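Local coordinates for protein triacylglycerol lipase (Clostridium botulinum, PDB 5AH1) that probably hydrolyses triacylglycerols and also cleaves synthetic polyesters, as a zinc-binding esterase of the alpha/beta-hydrolase fold, at residues P31-I36 with L245-F250; M87-D92 with V122-S127. All blocks are in the same frame, centred on the assembly; numbering follows the deposited sequence. Where two conformers were deposited one is given.

Interaction 1: residues P31-I36 with L245-F250; sequences PTLEDI and LISYTF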
ATOM      1  N   PRO A  31      15.186  -0.335  15.658  1.00 21.38           N
ATOM      2  CA  PRO A  31      15.801   0.987  15.780  1.00 21.01           C
ATOM      3  C   PRO A  31      14.799   2.095  15.496  1.00 19.08           C
ATOM      4  O   PRO A  31      13.817   1.880  14.781  1.00 19.80           O
ATOM      5  CB  PRO A  31      16.889   0.956  14.711  1.00 22.69           C
ATOM      6  CG  PRO A  31      16.408  -0.107  13.760  1.00 23.23           C
ATOM      7  CD  PRO A  31      15.677  -1.078  14.491  1.00 22.24           C
ATOM      8  N   THR A  32      15.059   3.259  16.069  1.00 16.67           N
ATOM      9  CA  THR A  32      14.294   4.458  15.790  1.00 15.53           C
ATOM     10  C   THR A  32      15.302   5.489  15.291  1.00 15.10           C
ATOM     11  O   THR A  32      16.471   5.163  15.037  1.00 15.43           O
ATOM     12  CB  THR A  32      13.569   4.977  17.038  1.00 16.15           C
ATOM     13  OG1 THR A  32      14.535   5.327  18.032  1.00 16.18           O
ATOM     14  CG2 THR A  32      12.609   3.921  17.598  1.00 17.12           C
ATOM     15  N   LEU A  33      14.880   6.738  15.166  1.00 14.27           N
ATOM     16  CA  LEU A  33      15.810   7.757  14.700  1.00 14.95           C
ATOM     17  C   LEU A  33      17.003   7.952  15.627  1.00 16.50           C
ATOM     18  O   LEU A  33      18.046   8.440  15.193  1.00 16.05           O
ATOM     19  CB  LEU A  33      15.094   9.084  14.472  1.00 14.89           C
ATOM     20  CG  LEU A  33      14.286   9.153  13.179  1.00 15.44           C
ATOM     21  CD1 LEU A  33      13.542  10.473  13.121  1.00 16.62           C
ATOM     22  CD2 LEU A  33      15.198   9.003  11.965  1.00 15.89           C
ATOM     23  N   GLU A  34      16.849   7.550  16.887  1.00 18.56           N
ATOM     24  CA  GLU A  34      17.961   7.548  17.843  1.00 22.64           C
ATOM     25  C   GLU A  34      19.118   6.707  17.336  1.00 22.53           C
ATOM     26  O   GLU A  34      20.275   6.943  17.683  1.00 23.16           O
ATOM     27  CB  GLU A  34      17.515   6.937  19.171  1.00 27.23           C
ATOM     28  CG  GLU A  34      16.767   7.854  20.085  1.00 32.06           C
ATOM     29  CD  GLU A  34      16.677   7.283  21.483  1.00 35.68           C
ATOM     30  OE1 GLU A  34      16.848   6.049  21.635  1.00 36.92           O
ATOM     31  OE2 GLU A  34      16.452   8.070  22.428  1.00 37.64           O
ATOM     32  N   ASP A  35      18.785   5.701  16.533  1.00 21.85           N
ATOM     33  CA  ASP A  35      19.753   4.732  16.039  1.00 21.68           C
ATOM     34  C   ASP A  35      20.034   4.946  14.562  1.00 20.12           C
ATOM     35  O   ASP A  35      20.416   4.016  13.859  1.00 20.28           O
ATOM     36  CB  ASP A  35      19.196   3.324  16.240  1.00 23.56           C
ATOM     37  CG  ASP A  35      18.667   3.112  17.640  1.00 25.54           C
ATOM     38  OD1 ASP A  35      19.481   3.173  18.586  1.00 26.62           O
ATOM     39  OD2 ASP A  35      17.441   2.903  17.799  1.00 25.92           O
ATOM     40  N   ILE A  36      19.846   6.173  14.087  1.00 18.64           N
ATOM     41  CA  ILE A  36      19.995   6.449  12.664  1.00 17.84           C
ATOM     42  C   ILE A  36      21.380   6.035  12.150  1.00 17.71           C
ATOM     43  O   ILE A  36      21.500   5.505  11.048  1.00 17.04           O
ATOM     44  CB  ILE A  36      19.703   7.937  12.336  1.00 17.81           C
ATOM     45  CG1 ILE A  36      19.708   8.178  10.824  1.00 18.60           C
ATOM     46  CG2 ILE A  36      20.702   8.858  13.007  1.00 17.67           C
ATOM     47  CD1 ILE A  36      18.606   7.465  10.082  1.00 20.14           C
ATOM     48  N   LEU A 245       7.198   3.039  15.582  1.00 12.18           N
ATOM     49  CA  LEU A 245       7.032   2.537  14.222  1.00 11.55           C
ATOM     50  C   LEU A 245       7.258   3.670  13.227  1.00 10.86           C
ATOM     51  O   LEU A 245       7.990   3.513  12.252  1.00 10.98           O
ATOM     52  CB  LEU A 245       5.650   1.912  14.042  1.00 11.90           C
ATOM     53  CG  LEU A 245       5.325   1.389  12.641  1.00 13.39           C
ATOM     54  CD1 LEU A 245       6.426   0.501  12.085  1.00 16.17           C
ATOM     55  CD2 LEU A 245       4.014   0.622  12.651  1.00 13.71           C
ATOM     56  N   ILE A 246       6.657   4.829  13.475  1.00 11.01           N
ATOM     57  CA  ILE A 246       6.873   5.957  12.577  1.00 12.03           C
ATOM     58  C   ILE A 246       8.352   6.372  12.555  1.00 11.71           C
ATOM     59  O   ILE A 246       8.928   6.604  11.496  1.00 11.15           O
ATOM     60  CB  ILE A 246       5.988   7.170  12.957  1.00 13.97           C
ATOM     61  CG1 ILE A 246       4.497   6.828  12.878  1.00 16.30           C
ATOM     62  CG2 ILE A 246       6.298   8.358  12.052  1.00 14.92           C
ATOM     63  CD1 ILE A 246       3.980   6.682  11.483  1.00 17.70           C
ATOM     64  N   SER A 247       8.977   6.447  13.723  1.00 11.66           N
ATOM     65  CA  SER A 247      10.372   6.857  13.810  1.00 11.79           C
ATOM     66  C   SER A 247      11.273   5.870  13.051  1.00 11.24           C
ATOM     67  O   SER A 247      12.149   6.274  12.284  1.00 11.13           O
ATOM     68  CB  SER A 247      10.785   6.991  15.274  1.00 11.85           C
ATOM     69  OG  SER A 247      12.061   7.582  15.368  1.00 12.74           O
ATOM     70  N   TYR A 248      11.044   4.577  13.252  1.00 10.72           N
ATOM     71  CA  TYR A 248      11.737   3.556  12.484  1.00 11.33           C
ATOM     72  C   TYR A 248      11.603   3.780  10.973  1.00 11.08           C
ATOM     73  O   TYR A 248      12.585   3.687  10.236  1.00 11.90           O
ATOM     74  CB  TYR A 248      11.209   2.163  12.844  1.00 11.45           C
ATOM     75  CG  TYR A 248      11.658   1.106  11.867  1.00 11.81           C
ATOM     76  CD1 TYR A 248      12.957   0.628  11.880  1.00 12.67           C
ATOM     77  CD2 TYR A 248      10.781   0.596  10.924  1.00 12.52           C
ATOM     78  CE1 TYR A 248      13.382  -0.327  10.973  1.00 12.59           C
ATOM     79  CE2 TYR A 248      11.190  -0.357  10.010  1.00 12.54           C
ATOM     80  CZ  TYR A 248      12.494  -0.821  10.045  1.00 11.92           C
ATOM     81  OH  TYR A 248      12.886  -1.778   9.122  1.00 12.12           O
ATOM     82  N   THR A 249      10.395   4.098  10.531  0.57 10.47           N
ATOM     83  CA  THR A 249      10.152   4.246   9.111  0.57 10.88           C
ATOM     84  C   THR A 249      10.838   5.501   8.534  0.57 11.16           C
ATOM     85  O   THR A 249      11.210   5.519   7.370  0.57 11.21           O
ATOM     86  CB  THR A 249       8.654   4.206   8.809  0.57 11.51           C
ATOM     87  OG1 THR A 249       8.080   3.062   9.462  0.57 11.93           O
ATOM     88  CG2 THR A 249       8.431   4.081   7.326  0.57 11.88           C
ATOM     89  N   PHE A 250      11.039   6.533   9.349  1.00 11.28           N
ATOM     90  CA  PHE A 250      11.874   7.678   8.946  1.00 11.82           C
ATOM     91  C   PHE A 250      13.320   7.230   8.783  1.00 12.63           C
ATOM     92  O   PHE A 250      14.017   7.679   7.879  1.00 12.89           O
ATOM     93  CB  PHE A 250      11.802   8.830   9.951  1.00 13.59           C
ATOM     94  CG  PHE A 250      10.586   9.693   9.798  1.00 15.75           C
ATOM     95  CD1 PHE A 250      10.356  10.406   8.635  1.00 19.03           C
ATOM     96  CD2 PHE A 250       9.691   9.824  10.837  1.00 18.93           C
ATOM     97  CE1 PHE A 250       9.238  11.209   8.516  1.00 20.60           C
ATOM     98  CE2 PHE A 250       8.577  10.617  10.719  1.00 20.30           C
ATOM     99  CZ  PHE A 250       8.345  11.307   9.563  1.00 21.08           C
TER
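Pro31, Thr32 and Leu33 of an N-terminal loop lie against Ser247, Tyr248 and Phe250 on helix 242-257 of this alpha/beta-hydrolase. Ser247 is at the tight centre. Its OG accepts a nearly straight hydrogen bond from Leu33 N, 2.9 Å long with an N-H...O angle of 166°. The hydroxyl gets there because OG is anti to the backbone N (chi1 -171°). Thr32 CB packs on the same oxygen. So does the Leu33 side chain, with CG 3.5 Å from Ser247 OG. Both its methyls reach Phe250 CB, while the Phe250 ring leads away toward helix 284-292.

The outer side is looser. Glu34 is exposed and Asp35 partly so, and neither touches the helix. Asp35 instead shapes the loop, since its OD2 takes the Thr32 N-H at 3.0 Å through the anti lone pair. A weak bond also runs from Glu34 N to Thr32 OG1.

At the other end Pro31 lies alongside Tyr248, with CG 4.0 Å from CD1 of the ring. The tyrosine hydroxyl is hydrogen-bonded to Ile355 O. Pro31 O sits at the ring edge near its plane, 3.3 Å from Tyr248 CD1; this buried carbonyl has no hydrogen-bond partner in the model.

Interaction 2: residues M87-D92 with V122-S127; sequences MGFGRD and VGPVSS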
ATOM      1  N   MET A  87       4.242   5.532   4.240  1.00  8.86           N
ATOM      2  CA  MET A  87       5.488   6.268   4.056  1.00  9.44           C
ATOM      3  C   MET A  87       6.025   6.204   2.621  1.00  9.41           C
ATOM      4  O   MET A  87       7.235   6.199   2.396  1.00 11.72           O
ATOM      5  CB  MET A  87       6.532   5.868   5.114  1.00 10.80           C
ATOM      6  CG  MET A  87       6.231   6.512   6.487  1.00 13.07           C
ATOM      7  SD  MET A  87       6.522   8.304   6.464  1.00 14.16           S
ATOM      8  CE  MET A  87       8.291   8.296   6.569  1.00 16.30           C
ATOM      9  N   GLY A  88       5.102   6.183   1.653  1.00  9.44           N
ATOM     10  CA  GLY A  88       5.428   6.413   0.254  1.00  9.41           C
ATOM     11  C   GLY A  88       5.134   7.845  -0.145  1.00  9.10           C
ATOM     12  O   GLY A  88       4.269   8.490   0.457  1.00  9.69           O
ATOM     13  N   PHE A  89       5.874   8.348  -1.134  1.00  9.38           N
ATOM     14  CA  PHE A  89       5.800   9.747  -1.549  1.00  9.97           C
ATOM     15  C   PHE A  89       5.587   9.878  -3.052  1.00 10.30           C
ATOM     16  O   PHE A  89       5.569   8.876  -3.766  1.00  9.83           O
ATOM     17  CB  PHE A  89       7.050  10.473  -1.061  1.00  9.62           C
ATOM     18  CG  PHE A  89       7.134  10.492   0.433  1.00  9.85           C
ATOM     19  CD1 PHE A  89       6.431  11.434   1.167  1.00 10.58           C
ATOM     20  CD2 PHE A  89       7.852   9.519   1.113  1.00 11.76           C
ATOM     21  CE1 PHE A  89       6.444  11.416   2.566  1.00 10.76           C
ATOM     22  CE2 PHE A  89       7.878   9.507   2.502  1.00 12.60           C
ATOM     23  CZ  PHE A  89       7.175  10.461   3.230  1.00 11.38           C
ATOM     24  N   GLY A  90       5.411  11.110  -3.512  1.00 11.21           N
ATOM     25  CA  GLY A  90       5.042  11.379  -4.891  1.00 11.74           C
ATOM     26  C   GLY A  90       6.209  11.491  -5.837  1.00 11.38           C
ATOM     27  O   GLY A  90       7.376  11.522  -5.435  1.00 11.28           O
ATOM     28  N   ARG A  91       5.873  11.560  -7.117  1.00 12.22           N
ATOM     29  CA  ARG A  91       6.868  11.651  -8.182  1.00 13.05           C
ATOM     30  C   ARG A  91       7.735  12.896  -8.091  1.00 14.63           C
ATOM     31  O   ARG A  91       8.857  12.892  -8.578  1.00 16.01           O
ATOM     32  CB  ARG A  91       6.185  11.608  -9.548  1.00 12.73           C
ATOM     33  CG  ARG A  91       5.585  10.268  -9.878  1.00 12.96           C
ATOM     34  CD  ARG A  91       4.948  10.257 -11.274  1.00 12.92           C
ATOM     35  NE  ARG A  91       5.878  10.596 -12.348  1.00 13.32           N
ATOM     36  CZ  ARG A  91       6.714   9.729 -12.906  1.00 12.43           C
ATOM     37  NH1 ARG A  91       6.766   8.473 -12.493  1.00 11.75           N
ATOM     38  NH2 ARG A  91       7.521  10.116 -13.880  1.00 13.29           N
ATOM     39  N   ASP A  92       7.200  13.955  -7.480  1.00 14.66           N
ATOM     40  CA  ASP A  92       7.908  15.218  -7.297  1.00 16.33           C
ATOM     41  C   ASP A  92       8.645  15.292  -5.960  1.00 15.74           C
ATOM     42  O   ASP A  92       9.136  16.350  -5.582  1.00 18.43           O
ATOM     43  CB  ASP A  92       6.911  16.379  -7.371  1.00 18.64           C
ATOM     44  CG  ASP A  92       5.877  16.339  -6.247  1.00 21.18           C
ATOM     45  OD1 ASP A  92       5.390  15.239  -5.917  1.00 21.00           O
ATOM     46  OD2 ASP A  92       5.559  17.415  -5.690  1.00 24.13           O
ATOM     47  N   VAL A 122      -1.035   9.837  -2.104  1.00  8.35           N
ATOM     48  CA  VAL A 122      -1.942  10.075  -0.994  1.00  8.88           C
ATOM     49  C   VAL A 122      -1.150  10.208   0.315  1.00  8.03           C
ATOM     50  O   VAL A 122       0.076  10.107   0.305  1.00  9.13           O
ATOM     51  CB  VAL A 122      -3.010   8.954  -0.911  1.00  9.24           C
ATOM     52  CG1 VAL A 122      -3.827   8.897  -2.213  1.00 10.72           C
ATOM     53  CG2 VAL A 122      -2.376   7.593  -0.613  1.00  9.47           C
ATOM     54  N   GLY A 123      -1.831  10.454   1.439  1.00  8.79           N
ATOM     55  CA  GLY A 123      -1.132  10.703   2.679  1.00  8.98           C
ATOM     56  C   GLY A 123      -0.290   9.501   3.087  1.00  8.13           C
ATOM     57  O   GLY A 123      -0.806   8.369   3.130  1.00  8.69           O
ATOM     58  N   PRO A 124       0.998   9.716   3.387  1.00  8.44           N
ATOM     59  CA  PRO A 124       1.868   8.582   3.713  1.00  8.96           C
ATOM     60  C   PRO A 124       1.532   7.899   5.049  1.00  8.14           C
ATOM     61  O   PRO A 124       1.875   6.725   5.227  1.00  8.72           O
ATOM     62  CB  PRO A 124       3.267   9.203   3.742  1.00  9.04           C
ATOM     63  CG  PRO A 124       3.033  10.647   4.019  1.00  9.23           C
ATOM     64  CD  PRO A 124       1.755  10.979   3.314  1.00  8.95           C
ATOM     65  N   VAL A 125       0.930   8.616   5.997  1.00  8.00           N
ATOM     66  CA  VAL A 125       0.657   8.040   7.310  1.00  8.62           C
ATOM     67  C   VAL A 125      -0.781   8.247   7.779  1.00  8.24           C
ATOM     68  O   VAL A 125      -1.093   8.043   8.946  1.00  8.92           O
ATOM     69  CB  VAL A 125       1.651   8.610   8.360  1.00  9.27           C
ATOM     70  CG1 VAL A 125       3.101   8.270   7.989  1.00 10.10           C
ATOM     71  CG2 VAL A 125       1.500  10.123   8.534  1.00 10.43           C
ATOM     72  N   SER A 126      -1.650   8.635   6.857  0.85  8.06           N
ATOM     73  CA  SER A 126      -3.058   8.831   7.165  0.85  8.30           C
ATOM     74  C   SER A 126      -3.851   7.525   7.118  0.85  7.44           C
ATOM     75  O   SER A 126      -3.360   6.489   6.659  0.85  7.28           O
ATOM     76  CB  SER A 126      -3.653   9.884   6.241  0.85  9.48           C
ATOM     77  OG  SER A 126      -2.995  11.125   6.464  0.85  9.60           O
ATOM     78  N   SER A 127      -5.098   7.571   7.584  1.00  7.05           N
ATOM     79  CA  SER A 127      -5.946   6.392   7.572  1.00  6.86           C
ATOM     80  C   SER A 127      -6.306   5.980   6.144  1.00  6.85           C
ATOM     81  O   SER A 127      -6.198   6.752   5.202  1.00  7.08           O
ATOM     82  CB  SER A 127      -7.232   6.666   8.322  1.00  6.54           C
ATOM     83  OG  SER A 127      -7.983   7.649   7.634  1.00  6.61           O
TER
HETATM   84  O   HOH W   1       2.746  10.721  -0.030  1.00  9.28           O
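Two loops that follow neighbouring strands of the parallel alpha/beta-hydrolase sheet meet here. Residues 87-92 come after strand 80-83, and residues 122-127 after strand 117-120. One direct hydrogen bond joins them, from Met87 N to Pro124 O. It is short, 2.8 Å, and nearly straight at hydrogen (174°). The donor is tilted 28° from the carbonyl plane.

A water makes a second link. It donates to both Gly88 O, at 2.7 Å, and Val122 O, at 2.8 Å. The two carbonyl oxygens are thus bridged by the water's two hydrogens.

Pro124 carries much of the apolar part of the contact. Its CB packs 3.5 Å from Gly88 O and also against Met87 CA. Its CG meets Phe89 CE1 at 3.8 Å, approaching the ring obliquely. The proline and Phe89 side chains are roughly perpendicular.

Met87 runs alongside Val125. The methionine chain is bent at chi2 (-70°) and chi3, and its SD comes 3.7 Å from Val125 CG1.

Helix 242-257 covers one side of the contact, where Phe89 touches Leu253 and both Met87 and Val125 pack on the helix. Val122 packs instead on helix 128-140. At the start of that helix, Ser127 OG caps the N-H of Asp130, a zinc ligand, and also hydrogen-bonds to OD1 of Asp302, another ligand of the same ion.

In the fold
Both segments of interaction 2 fall, in sequence, between the two segments of interaction 1. Their centres are about 18 Å apart, yet the two touch through helix 242-257. Thr249 CG2 lies 3.4 Å from Met87 CG, Phe250 CD1 reaches Met87 CE, and Ile246 CD1 meets Val125 CG1. Ser247 and Tyr248 thus meet the N-terminal loop, Ile246 and Thr249 meet the loops beyond strands 80-83 and 117-120, and Phe250 touches both. Interaction 1 lies farther out, its centre about 20 Å from the centre of the chain, against about 10 Å for interaction 2. The helix therefore connects the N-terminal residues to the buried loops of the hydrolase core.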